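Local coordinates for protein thiamine phosphate pyrophosphorylase (Bacteroides thetaiotaomicron VPI-5482, PDB 3CEU) that probably catalyses the formation of thiamine phosphate, a step in thiamine diphosphate biosynthesis, on a TIM-barrel scaffold, at residues L30-P35 / I57-H62; Y41-L46 / F63-E68; M72-N77 / G89-S94. All coordinates share one frame; numbering follows the deposited sequence.

Interaction 1. Residues L30-P35 / I57-H62; sequences LHLRKP and IVTHEH
Ile-57 lies beside Leu-30, and the two side chains run the same way. Ile-57 CG1 packs on Leu-30 CD2 at 3.8 Å, while its other branch, CG2, reaches Leu-32 CB. With CG1 anti to the carbonyl carbon (chi1 -59°), CG2 falls on the carbonyl side and leans forward to Leu-32. Phe-23 of helix 15-24 touches both Leu-30 and Ile-57.

Val-58 uses both ends of its backbone. Its N donates to Leu-30 O, and its O takes the N-H of Leu-32, with Val-58 O and Leu-32 N 2.6 Å apart. Its side chain is on the other face of the sheet. There Val-58 CB sits over the centre of the His-31 ring, 3.9 Å from the centroid, in a CH-pi contact. The two strands are parallel neighbours in the TIM barrel, joined by helix 39-48 as a beta-alpha-beta unit. His-31 and Val-58 face the barrel interior; Leu-30, Leu-32 and Ile-57 face the helices.

Thr-59 runs alongside Leu-32. Thr-59 OG1 donates to Glu-61 O at 2.7 Å, on a lone pair in the carbonyl plane, and so ties the turn after the strand.

His-60 N donates to Leu-32 O at 2.8 Å. Its ring meets that of His-31 rim to rim, planes at 82°. His-60 NE2 and His-31 ND1 are hydrogen-bonded at 2.7 Å, and either may donate. His-31 NE2 is bonded to Tyr-110 OH. Arg-33 CB lies over one face of the His-60 ring, and a water links Arg-33 NE to His-60 ND1 at the ring edge.

Glu-61 bends at chi2 (79°), bringing its carboxylate to the first segment. Lys-34 N donates to Glu-61 OE2 at 2.9 Å from above the carboxylate plane. The Lys-34 amine itself goes to Thr-8 O, Thr-10 O and Glu-15.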
loop_
_atom_site.group_PDB
_atom_site.type_symbol
_atom_site.label_atom_id
_atom_site.label_comp_id
_atom_site.label_asym_id
_atom_site.label_seq_id
_atom_site.Cartn_x
_atom_site.Cartn_y
_atom_site.Cartn_z
ATOM N N LEU A 30 1.994 4.498 3.098
ATOM C CA LEU A 30 1.323 5.105 1.953
ATOM C C LEU A 30 2.158 4.836 0.716
ATOM O O LEU A 30 3.348 5.148 0.683
ATOM C CB LEU A 30 1.199 6.616 2.140
ATOM C CG LEU A 30 0.593 7.359 0.956
ATOM C CD1 LEU A 30 -0.872 6.978 0.815
ATOM C CD2 LEU A 30 0.727 8.858 1.155
ATOM N N HIS A 31 1.530 4.247 -0.293
ATOM C CA HIS A 31 2.199 3.957 -1.555
ATOM C C HIS A 31 1.763 4.990 -2.584
ATOM O O HIS A 31 0.615 4.990 -3.049
ATOM C CB HIS A 31 1.862 2.543 -2.041
ATOM C CG HIS A 31 2.857 1.507 -1.611
ATOM N ND1 HIS A 31 3.688 0.857 -2.501
ATOM C CD2 HIS A 31 3.194 1.045 -0.384
ATOM C CE1 HIS A 31 4.490 0.043 -1.842
ATOM N NE2 HIS A 31 4.212 0.138 -0.552
ATOM N N LEU A 32 2.692 5.882 -2.916
ATOM C CA LEU A 32 2.448 6.942 -3.885
ATOM C C LEU A 32 2.599 6.374 -5.285
ATOM O O LEU A 32 3.702 6.060 -5.724
ATOM C CB LEU A 32 3.445 8.089 -3.669
ATOM C CG LEU A 32 3.377 9.291 -4.607
ATOM C CD1 LEU A 32 1.979 9.899 -4.587
ATOM C CD2 LEU A 32 4.411 10.322 -4.183
ATOM N N ARG A 33 1.479 6.230 -5.979
ATOM C CA ARG A 33 1.493 5.703 -7.337
ATOM C C ARG A 33 0.705 6.629 -8.255
ATOM O O ARG A 33 -0.523 6.702 -8.183
ATOM C CB ARG A 33 0.913 4.283 -7.345
ATOM C CG ARG A 33 0.869 3.577 -8.696
ATOM C CD ARG A 33 0.488 2.111 -8.507
ATOM N NE ARG A 33 0.167 1.421 -9.753
ATOM C CZ ARG A 33 -0.926 1.644 -10.488
ATOM N NH1 ARG A 33 -1.826 2.548 -10.116
ATOM N NH2 ARG A 33 -1.133 0.941 -11.596
ATOM N N LYS A 34 1.440 7.357 -9.093
ATOM C CA LYS A 34 0.868 8.298 -10.054
ATOM C C LYS A 34 1.477 7.988 -11.421
ATOM O O LYS A 34 2.384 8.685 -11.877
ATOM C CB LYS A 34 1.224 9.735 -9.675
ATOM C CG LYS A 34 0.791 10.166 -8.284
ATOM C CD LYS A 34 -0.713 10.070 -8.125
ATOM C CE LYS A 34 -1.176 10.652 -6.797
ATOM N NZ LYS A 34 -2.642 10.486 -6.640
ATOM N N PRO A 35 0.967 6.950 -12.098
ATOM C CA PRO A 35 1.444 6.516 -13.415
ATOM C C PRO A 35 1.588 7.632 -14.444
ATOM O O PRO A 35 0.676 8.438 -14.617
ATOM C CB PRO A 35 0.392 5.498 -13.847
ATOM C CG PRO A 35 -0.159 4.981 -12.541
ATOM C CD PRO A 35 -0.259 6.226 -11.721
ATOM N N ILE A 57 5.931 6.928 3.439
ATOM C CA ILE A 57 5.532 6.923 2.032
ATOM C C ILE A 57 6.540 6.216 1.107
ATOM O O ILE A 57 7.743 6.434 1.212
ATOM C CB ILE A 57 5.345 8.383 1.530
ATOM C CG1 ILE A 57 4.275 9.082 2.372
ATOM C CG2 ILE A 57 4.969 8.393 0.050
ATOM C CD1 ILE A 57 4.133 10.569 2.090
ATOM N N VAL A 58 6.031 5.367 0.218
ATOM C CA VAL A 58 6.849 4.653 -0.756
ATOM C C VAL A 58 6.354 5.145 -2.102
ATOM O O VAL A 58 5.140 5.247 -2.311
ATOM C CB VAL A 58 6.637 3.126 -0.681
ATOM C CG1 VAL A 58 7.526 2.428 -1.706
ATOM C CG2 VAL A 58 6.943 2.606 0.722
ATOM N N THR A 59 7.269 5.467 -3.015
ATOM C CA THR A 59 6.851 5.978 -4.330
ATOM C C THR A 59 7.111 5.012 -5.479
ATOM O O THR A 59 8.134 4.330 -5.509
ATOM C CB THR A 59 7.556 7.313 -4.669
ATOM O OG1 THR A 59 7.166 7.734 -5.979
ATOM C CG2 THR A 59 9.067 7.169 -4.617
ATOM N N HIS A 60 6.179 4.965 -6.423
ATOM C CA HIS A 60 6.309 4.091 -7.573
ATOM C C HIS A 60 6.882 4.829 -8.780
ATOM O O HIS A 60 7.160 4.229 -9.815
ATOM C CB HIS A 60 4.952 3.484 -7.959
ATOM C CG HIS A 60 4.375 2.575 -6.920
ATOM N ND1 HIS A 60 3.621 1.464 -7.240
ATOM C CD2 HIS A 60 4.421 2.621 -5.567
ATOM C CE1 HIS A 60 3.231 0.866 -6.128
ATOM N NE2 HIS A 60 3.701 1.550 -5.099
ATOM N N GLU A 61 7.066 6.133 -8.652
ATOM C CA GLU A 61 7.600 6.902 -9.763
ATOM C C GLU A 61 8.658 7.875 -9.288
ATOM O O GLU A 61 8.788 8.116 -8.092
ATOM C CB GLU A 61 6.461 7.653 -10.477
ATOM C CG GLU A 61 5.559 6.767 -11.366
ATOM C CD GLU A 61 4.512 5.965 -10.595
ATOM O OE1 GLU A 61 4.039 4.932 -11.131
ATOM O OE2 GLU A 61 4.152 6.375 -9.471
ATOM N N HIS A 62 9.428 8.421 -10.222
ATOM C CA HIS A 62 10.457 9.394 -9.874
ATOM C C HIS A 62 11.122 9.032 -8.561
ATOM O O HIS A 62 10.908 9.676 -7.525
ATOM C CB HIS A 62 9.823 10.774 -9.780
ATOM C CG HIS A 62 9.031 11.137 -10.992
ATOM N ND1 HIS A 62 9.568 11.110 -12.263
ATOM C CD2 HIS A 62 7.738 11.510 -11.137
ATOM C CE1 HIS A 62 8.638 11.451 -13.137
ATOM N NE2 HIS A 62 7.518 11.698 -12.480
HETATM O O HOH W 1 2.892 0.244 -9.662
#

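Interaction 2. Residues Y41-L46 / F63-E68; sequences YSERLL and FYLKEE
Leu-65 meets Ser-42, Glu-43 and Leu-46 with its two methyl groups. This joins helix 39-48 to the short helix 65-68 in the outer layer of the TIM barrel. Each helix follows one of two neighbouring barrel strands. The backbones stay well apart, with Glu-43 CA and Leu-65 CA 7.7 Å from each other, so side chains make the contact.

The inner part is tight. Leu-65 CD1 presses on Ser-42 CB at 3.5 Å, closer than usual for two carbons. The same methyl lies 4.2 Å from Leu-46 CD1, one turn further along the helix. Leu-65 CD2 takes the other side and rests on Glu-43 CG at 3.6 Å. Glu-43 and Leu-65 cross at about a right angle. Phe-69, in the loop after the short helix, also touches Glu-43 and Leu-46.

The outer part is looser and more polar. With CG between the backbone N and the carbonyl carbon (chi1 84°), the exposed Tyr-64 lays its ring over the Leu-65 side chain, with Leu-65 CG 3.6 Å from the ring plane, toward the rim. The phenol end reaches Glu-43. Tyr-64 OH is 3.3 Å from Glu-43 OE2, and the carboxylate is turned 72° from the ring plane. An alanine in place of Glu-43 would take away CG and the carboxylate, which would probably leave Leu-65 CD2 without its neighbour on that side and the Tyr-64 hydroxyl without the carboxylate beside it. A second acid, Glu-68, stands on this side, its OE1 4.9 Å from Glu-43 OE2.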
loop_
_atom_site.group_PDB
_atom_site.type_symbol
_atom_site.label_atom_id
_atom_site.label_comp_id
_atom_site.label_asym_id
_atom_site.label_seq_id
_atom_site.Cartn_x
_atom_site.Cartn_y
_atom_site.Cartn_z
ATOM N N TYR A 41 4.049 17.513 -9.955
ATOM C CA TYR A 41 2.868 17.208 -9.156
ATOM C C TYR A 41 3.156 16.363 -7.912
ATOM O O TYR A 41 2.520 16.547 -6.873
ATOM C CB TYR A 41 1.813 16.531 -10.033
ATOM C CG TYR A 41 1.394 17.389 -11.203
ATOM C CD1 TYR A 41 1.042 18.723 -11.015
ATOM C CD2 TYR A 41 1.331 16.865 -12.492
ATOM C CE1 TYR A 41 0.635 19.519 -12.078
ATOM C CE2 TYR A 41 0.924 17.650 -13.571
ATOM C CZ TYR A 41 0.574 18.979 -13.354
ATOM O OH TYR A 41 0.144 19.770 -14.399
ATOM N N SER A 42 4.121 15.454 -8.004
ATOM C CA SER A 42 4.457 14.619 -6.859
ATOM C C SER A 42 5.105 15.465 -5.783
ATOM O O SER A 42 4.863 15.261 -4.596
ATOM C CB SER A 42 5.403 13.490 -7.269
ATOM O OG SER A 42 4.781 12.637 -8.206
ATOM N N GLU A 43 5.930 16.420 -6.205
ATOM C CA GLU A 43 6.602 17.302 -5.263
ATOM C C GLU A 43 5.578 18.195 -4.567
ATOM O O GLU A 43 5.661 18.419 -3.359
ATOM C CB GLU A 43 7.639 18.171 -5.982
ATOM C CG GLU A 43 8.824 17.421 -6.580
ATOM C CD GLU A 43 9.739 18.341 -7.383
ATOM O OE1 GLU A 43 9.281 18.882 -8.425
ATOM O OE2 GLU A 43 10.915 18.527 -6.983
ATOM N N ARG A 44 4.603 18.696 -5.321
ATOM C CA ARG A 44 3.574 19.570 -4.754
ATOM C C ARG A 44 2.822 18.861 -3.635
ATOM O O ARG A 44 2.651 19.400 -2.543
ATOM C CB ARG A 44 2.608 20.026 -5.861
ATOM C CG ARG A 44 3.338 20.692 -7.038
ATOM C CD ARG A 44 2.438 21.111 -8.210
ATOM N NE ARG A 44 1.706 22.357 -7.971
ATOM C CZ ARG A 44 0.575 22.445 -7.277
ATOM N NH1 ARG A 44 0.031 21.355 -6.747
ATOM N NH2 ARG A 44 -0.015 23.623 -7.119
ATOM N N LEU A 45 2.396 17.637 -3.907
ATOM C CA LEU A 45 1.674 16.857 -2.920
ATOM C C LEU A 45 2.566 16.585 -1.710
ATOM O O LEU A 45 2.168 16.835 -0.574
ATOM C CB LEU A 45 1.197 15.545 -3.549
ATOM C CG LEU A 45 0.091 14.764 -2.839
ATOM C CD1 LEU A 45 -0.373 13.604 -3.708
ATOM C CD2 LEU A 45 0.592 14.259 -1.517
ATOM N N LEU A 46 3.774 16.084 -1.943
ATOM C CA LEU A 46 4.680 15.786 -0.833
ATOM C C LEU A 46 4.970 17.010 0.041
ATOM O O LEU A 46 5.114 16.887 1.252
ATOM C CB LEU A 46 5.995 15.191 -1.361
ATOM C CG LEU A 46 5.856 13.901 -2.174
ATOM C CD1 LEU A 46 7.117 13.652 -2.989
ATOM C CD2 LEU A 46 5.553 12.739 -1.246
ATOM N N PHE A 63 11.934 7.990 -8.627
ATOM C CA PHE A 63 12.642 7.487 -7.469
ATOM C C PHE A 63 13.561 8.521 -6.822
ATOM O O PHE A 63 13.904 8.398 -5.650
ATOM C CB PHE A 63 13.421 6.225 -7.870
ATOM C CG PHE A 63 12.539 5.037 -8.211
ATOM C CD1 PHE A 63 13.023 4.003 -9.006
ATOM C CD2 PHE A 63 11.247 4.933 -7.701
ATOM C CE1 PHE A 63 12.247 2.878 -9.280
ATOM C CE2 PHE A 63 10.458 3.808 -7.969
ATOM C CZ PHE A 63 10.960 2.777 -8.763
ATOM N N TYR A 64 13.938 9.558 -7.561
ATOM C CA TYR A 64 14.820 10.561 -6.982
ATOM C C TYR A 64 14.117 11.275 -5.821
ATOM O O TYR A 64 14.771 11.838 -4.944
ATOM C CB TYR A 64 15.237 11.587 -8.031
ATOM C CG TYR A 64 14.233 12.700 -8.220
ATOM C CD1 TYR A 64 13.098 12.523 -9.017
ATOM C CD2 TYR A 64 14.403 13.926 -7.579
ATOM C CE1 TYR A 64 12.158 13.543 -9.164
ATOM C CE2 TYR A 64 13.477 14.943 -7.722
ATOM C CZ TYR A 64 12.362 14.746 -8.512
ATOM O OH TYR A 64 11.453 15.762 -8.637
ATOM N N LEU A 65 12.784 11.257 -5.823
ATOM C CA LEU A 65 12.009 11.895 -4.763
ATOM C C LEU A 65 12.247 11.213 -3.424
ATOM O O LEU A 65 11.998 11.798 -2.365
ATOM C CB LEU A 65 10.517 11.836 -5.077
ATOM C CG LEU A 65 10.059 12.636 -6.296
ATOM C CD1 LEU A 65 8.613 12.280 -6.613
ATOM C CD2 LEU A 65 10.212 14.125 -6.032
ATOM N N LYS A 66 12.731 9.975 -3.472
ATOM C CA LYS A 66 12.986 9.215 -2.257
ATOM C C LYS A 66 13.918 9.962 -1.301
ATOM O O LYS A 66 13.597 10.114 -0.124
ATOM C CB LYS A 66 13.571 7.846 -2.614
ATOM C CG LYS A 66 13.594 6.845 -1.465
ATOM C CD LYS A 66 14.778 7.044 -0.525
ATOM C CE LYS A 66 14.863 5.895 0.488
ATOM N NZ LYS A 66 15.974 6.064 1.474
ATOM N N GLU A 67 15.060 10.427 -1.809
ATOM C CA GLU A 67 16.034 11.158 -0.984
ATOM C C GLU A 67 15.692 12.647 -0.940
ATOM O O GLU A 67 16.007 13.353 0.019
ATOM C CB GLU A 67 17.454 10.989 -1.545
ATOM C CG GLU A 67 17.937 9.550 -1.682
ATOM C CD GLU A 67 18.172 8.872 -0.343
ATOM O OE1 GLU A 67 18.690 7.739 -0.334
ATOM O OE2 GLU A 67 17.837 9.473 0.700
ATOM N N GLU A 68 15.048 13.116 -1.997
ATOM C CA GLU A 68 14.653 14.511 -2.086
ATOM C C GLU A 68 13.687 14.894 -0.945
ATOM O O GLU A 68 13.904 15.899 -0.262
ATOM C CB GLU A 68 13.994 14.768 -3.442
ATOM C CG GLU A 68 13.798 16.227 -3.771
ATOM C CD GLU A 68 15.100 16.943 -4.037
ATOM O OE1 GLU A 68 15.053 18.128 -4.427
ATOM O OE2 GLU A 68 16.176 16.327 -3.863
#

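Interaction 3. Residues M72-N77 / G89-S94; sequences MGIHLN and GHVSCS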
loop_
_atom_site.group_PDB
_atom_site.type_symbol
_atom_site.label_atom_id
_atom_site.label_comp_id
_atom_site.label_asym_id
_atom_site.label_seq_id
_atom_site.Cartn_x
_atom_site.Cartn_y
_atom_site.Cartn_z
HETATM N N MSE A 72 10.221 6.941 2.521
HETATM C CA MSE A 72 10.597 5.668 3.110
HETATM C C MSE A 72 11.456 4.834 2.161
HETATM O O MSE A 72 12.505 4.316 2.554
HETATM C CB MSE A 72 9.336 4.893 3.486
HETATM C CG MSE A 72 9.589 3.608 4.254
HETATM SE SE MSE A 72 7.951 2.811 4.966
HETATM C CE MSE A 72 7.877 1.217 3.865
ATOM N N GLY A 73 11.000 4.709 0.916
ATOM C CA GLY A 73 11.717 3.930 -0.081
ATOM C C GLY A 73 10.993 3.906 -1.425
ATOM O O GLY A 73 10.156 4.762 -1.705
ATOM N N ILE A 74 11.302 2.914 -2.252
ATOM C CA ILE A 74 10.703 2.806 -3.567
ATOM C C ILE A 74 10.076 1.437 -3.835
ATOM O O ILE A 74 10.423 0.431 -3.196
ATOM C CB ILE A 74 11.750 3.062 -4.650
ATOM C CG1 ILE A 74 12.813 1.963 -4.600
ATOM C CG2 ILE A 74 12.395 4.422 -4.433
ATOM C CD1 ILE A 74 13.783 1.974 -5.751
ATOM N N HIS A 75 9.152 1.405 -4.792
ATOM C CA HIS A 75 8.475 0.167 -5.174
ATOM C C HIS A 75 8.723 -0.036 -6.652
ATOM O O HIS A 75 8.170 0.679 -7.477
ATOM C CB HIS A 75 6.971 0.272 -4.935
ATOM C CG HIS A 75 6.268 -1.042 -4.984
ATOM N ND1 HIS A 75 6.391 -1.985 -3.988
ATOM C CD2 HIS A 75 5.428 -1.575 -5.906
ATOM C CE1 HIS A 75 5.655 -3.037 -4.287
ATOM N NE2 HIS A 75 5.059 -2.816 -5.445
ATOM N N LEU A 76 9.557 -1.006 -6.993
ATOM C CA LEU A 76 9.857 -1.260 -8.394
ATOM C C LEU A 76 8.611 -1.731 -9.134
ATOM O O LEU A 76 7.794 -2.462 -8.585
ATOM C CB LEU A 76 10.965 -2.306 -8.506
ATOM C CG LEU A 76 12.174 -1.990 -7.638
ATOM C CD1 LEU A 76 13.201 -3.109 -7.763
ATOM C CD2 LEU A 76 12.772 -0.659 -8.048
ATOM N N ASN A 77 8.463 -1.301 -10.382
ATOM C CA ASN A 77 7.302 -1.699 -11.161
ATOM C C ASN A 77 7.584 -1.632 -12.654
ATOM O O ASN A 77 8.646 -1.177 -13.071
ATOM C CB ASN A 77 6.100 -0.826 -10.787
ATOM C CG ASN A 77 6.299 0.627 -11.149
ATOM O OD1 ASN A 77 6.174 1.014 -12.314
ATOM N ND2 ASN A 77 6.619 1.443 -10.153
ATOM N N GLY A 89 18.129 2.073 0.554
ATOM C CA GLY A 89 16.912 2.327 1.293
ATOM C C GLY A 89 15.892 1.224 1.109
ATOM O O GLY A 89 16.190 0.169 0.553
ATOM N N HIS A 90 14.678 1.478 1.581
ATOM C CA HIS A 90 13.593 0.514 1.493
ATOM C C HIS A 90 13.175 0.276 0.044
ATOM O O HIS A 90 12.823 1.207 -0.681
ATOM C CB HIS A 90 12.402 1.017 2.318
ATOM C CG HIS A 90 11.292 0.024 2.454
ATOM N ND1 HIS A 90 10.423 -0.274 1.426
ATOM C CD2 HIS A 90 10.925 -0.761 3.496
ATOM C CE1 HIS A 90 9.570 -1.198 1.826
ATOM N NE2 HIS A 90 9.851 -1.513 3.078
ATOM N N VAL A 91 13.231 -0.973 -0.383
ATOM C CA VAL A 91 12.835 -1.304 -1.735
ATOM C C VAL A 91 11.776 -2.382 -1.622
ATOM O O VAL A 91 11.820 -3.193 -0.699
ATOM C CB VAL A 91 14.029 -1.831 -2.557
ATOM C CG1 VAL A 91 14.570 -3.095 -1.918
ATOM C CG2 VAL A 91 13.604 -2.086 -3.993
ATOM N N SER A 92 10.822 -2.379 -2.547
ATOM C CA SER A 92 9.741 -3.362 -2.549
ATOM C C SER A 92 9.235 -3.554 -3.965
ATOM O O SER A 92 9.479 -2.712 -4.829
ATOM C CB SER A 92 8.587 -2.879 -1.675
ATOM O OG SER A 92 7.994 -1.726 -2.244
ATOM N N CYS A 93 8.513 -4.652 -4.192
ATOM C CA CYS A 93 7.953 -4.964 -5.514
ATOM C C CYS A 93 6.733 -5.869 -5.398
ATOM O O CYS A 93 6.403 -6.357 -4.323
ATOM C CB CYS A 93 8.988 -5.680 -6.380
ATOM S SG CYS A 93 9.236 -7.400 -5.913
ATOM N N SER A 94 6.082 -6.108 -6.528
ATOM C CA SER A 94 4.902 -6.951 -6.570
ATOM C C SER A 94 5.186 -8.327 -7.159
ATOM O O SER A 94 6.000 -8.477 -8.078
ATOM C CB SER A 94 3.803 -6.274 -7.395
ATOM O OG SER A 94 3.405 -5.047 -6.819
HETATM O O HOH W 2 6.656 -5.097 -9.005
#
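Strands 73-75 and 90-94 run parallel, their directions 13° apart, with Ile-74 N donating to His-90 O, Ser-92 N to Ile-74 O and Leu-76 N to Ser-92 O. They are consecutive strands of the TIM barrel. The pairing is close at Gly-73, whose CA is 3.0 Å from His-90 O; a CB there would clash with that oxygen.

His-75 and His-90 turn to the barrel interior. The His-75 ring, its CG anti to the backbone N (chi1 -166°), reaches over to the second strand. Its ND1 faces Ser-92 OG, but their separation of 2.4 Å is too short to be taken at face value. At the far end His-75 NE2 and Ser-94 OG are hydrogen-bonded at 3.1 Å, nearly straight and in the ring plane. The ring also touches His-31, His-60 and Phe-112.

Outside, Val-91 CG2 lies 4.2 Å from Ile-74 CG1 and packs on Leu-76 CG, just past the strand, at 3.9 Å. A water bridges Leu-76 O and Ser-94 N. Back on the inner side, at the start of the strands, selenomethionine Met-72 turns about its CG-SE bond and lays CE over the centre of the His-90 ring, 3.5 Å from the centroid.

How the interactions relate
The three contacts lie along the second to fifth strands of one eight-stranded TIM barrel. Interactions 1 and 3 pair successive strands of the same parallel sheet, and their centres are about 9 Å apart. Strands 57-59 and 73-75 are neighbours, so the two contacts adjoin: Ile-57 O lies 2.8 Å from Met-72 N, and the rings of His-60 and His-75 stack. Interaction 2 lies outside, between helices 39-48 and 65-68. Its centre is about 9 Å from that of interaction 1 and 14 Å from that of interaction 3. Leu-46 packs on Leu-32 and Ile-57, and Phe-63 on Ile-74. Along the chain interactions 1 and 2 interlock, and interaction 3 follows both. Interactions 1 and 3 thus form a continuous piece of barrel wall, and interaction 2 packs helices outside it.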